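PDB 2HK0: D-psicose 3-epimerase from Agrobacterium tumefaciens, which interconverts D-psicose and D-fructose by epimerisation at C3, a reaction that depends on a bound metal ion. Local coordinates for residues A[282-285]-A[286-289]. Numbering follows the deposited sequence.
Sequences DLSG and GADI
Asp-282 reaches round the turn and accepts the backbone N-H of Gly-286 on its carboxylate. Its CB leads toward residues 286-289, and CG stands anti to the backbone N (chi1 177°), which points both oxygens at the N-H groups that follow. Asp-282 OD2 takes Gly-286 N at 2.8 Å through its syn lone pair, in a fairly straight bond of 161°. The same oxygen has a weak, bent bond from Gly-285 N. OD1 faces Ser-284. Asp-282 OD1 accepts the hydroxyl OG of Ser-284 at 2.7 Å, also on the syn side, and more weakly the N-H of that residue. The side-chain oxygen of an aspartate accepting the N-H two residues on is the Asx-turn arrangement, here with the weak bond from Ser-284 N. It lies at the surface of the TIM barrel, in the loop between helix 271-276 and the last helix, 289-307. Ser-284 OG carries the network further along the chain. It is tucked back over its own backbone, flanked by N and C, and there Ser-284 OG accepts Ala-287 N at 3.2 Å, in a more bent bond. Lys-268 NZ also bonds to this hydroxyl and to Ala-287 O, so the lysine ties both halves of the turn together. CB of Ala-287 packs 3.5 Å from Ser-284 O and 4.0 Å from Ser-284 CB, and both side chains touch Met-292. Gly-285 and Gly-286 make the bend, both with positive phi. Beyond it, Asp-288 is the N-cap of helix 289-307, and its OD1 accepts Lys-291 N.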
ATOM      1  N   ASP A 282      14.632  11.040  18.775  1.00 20.77           N
ATOM      2  CA  ASP A 282      13.327  11.121  19.385  1.00 21.50           C
ATOM      3  C   ASP A 282      12.245  10.966  18.321  1.00 21.50           C
ATOM      4  O   ASP A 282      12.320  11.580  17.262  1.00 19.83           O
ATOM      5  CB  ASP A 282      13.169  12.473  20.080  1.00 24.91           C
ATOM      6  CG  ASP A 282      11.800  12.646  20.683  1.00 26.48           C
ATOM      7  OD1 ASP A 282      11.386  11.762  21.443  1.00 29.37           O
ATOM      8  OD2 ASP A 282      11.133  13.659  20.398  1.00 31.33           O
ATOM      9  N   LEU A 283      11.244  10.142  18.602  1.00 21.53           N
ATOM     10  CA  LEU A 283      10.150   9.945  17.667  1.00 22.26           C
ATOM     11  C   LEU A 283       8.820  10.255  18.343  1.00 23.66           C
ATOM     12  O   LEU A 283       7.758   9.883  17.835  1.00 24.39           O
ATOM     13  CB  LEU A 283      10.149   8.504  17.117  1.00 21.82           C
ATOM     14  CG  LEU A 283      11.200   8.166  16.050  1.00 20.09           C
ATOM     15  CD1 LEU A 283      11.158   6.677  15.725  1.00 21.16           C
ATOM     16  CD2 LEU A 283      10.939   8.969  14.791  1.00 21.00           C
ATOM     17  N   SER A 284       8.885  10.943  19.484  1.00 25.24           N
ATOM     18  CA  SER A 284       7.686  11.323  20.239  1.00 27.50           C
ATOM     19  C   SER A 284       7.259  12.740  19.881  1.00 29.76           C
ATOM     20  O   SER A 284       6.129  13.142  20.148  1.00 29.88           O
ATOM     21  CB  SER A 284       7.959  11.292  21.740  1.00 27.40           C
ATOM     22  OG  SER A 284       8.795  12.382  22.113  1.00 27.45           O
ATOM     23  N   GLY A 285       8.181  13.492  19.282  1.00 30.40           N
ATOM     24  CA  GLY A 285       7.901  14.869  18.925  1.00 30.95           C
ATOM     25  C   GLY A 285       8.006  15.717  20.177  1.00 30.55           C
ATOM     26  O   GLY A 285       7.218  16.638  20.369  1.00 31.85           O
ATOM     27  N   GLY A 286       8.975  15.385  21.031  1.00 29.55           N
ATOM     28  CA  GLY A 286       9.174  16.099  22.280  1.00 29.73           C
ATOM     29  C   GLY A 286       7.971  16.032  23.217  1.00 30.48           C
ATOM     30  O   GLY A 286       7.751  16.935  24.027  1.00 29.98           O
ATOM     31  N   ALA A 287       7.201  14.954  23.139  1.00 29.25           N
ATOM     32  CA  ALA A 287       6.003  14.822  23.965  1.00 28.02           C
ATOM     33  C   ALA A 287       6.213  14.808  25.474  1.00 28.17           C
ATOM     34  O   ALA A 287       7.189  14.257  25.980  1.00 27.28           O
ATOM     35  CB  ALA A 287       5.217  13.565  23.548  1.00 28.50           C
ATOM     36  N   ASP A 288       5.296  15.450  26.192  1.00 27.52           N
ATOM     37  CA  ASP A 288       5.339  15.424  27.649  1.00 29.33           C
ATOM     38  C   ASP A 288       4.507  14.184  27.987  1.00 27.82           C
ATOM     39  O   ASP A 288       3.960  13.538  27.079  1.00 24.35           O
ATOM     40  CB  ASP A 288       4.694  16.679  28.265  1.00 31.46           C
ATOM     41  CG  ASP A 288       3.380  17.059  27.594  1.00 33.77           C
ATOM     42  OD1 ASP A 288       2.638  16.163  27.133  1.00 32.01           O
ATOM     43  OD2 ASP A 288       3.088  18.273  27.537  1.00 36.38           O
ATOM     44  N   ILE A 289       4.403  13.839  29.266  1.00 26.93           N
ATOM     45  CA  ILE A 289       3.642  12.652  29.624  1.00 27.42           C
ATOM     46  C   ILE A 289       2.223  12.675  29.084  1.00 25.82           C
ATOM     47  O   ILE A 289       1.730  11.658  28.599  1.00 23.97           O
ATOM     48  CB  ILE A 289       3.602  12.427  31.135  1.00 29.09           C
ATOM     49  CG1 ILE A 289       5.000  12.060  31.631  1.00 29.66           C
ATOM     50  CG2 ILE A 289       2.666  11.254  31.465  1.00 31.45           C
ATOM     51  CD1 ILE A 289       5.077  11.849  33.136  1.00 31.02           C
TER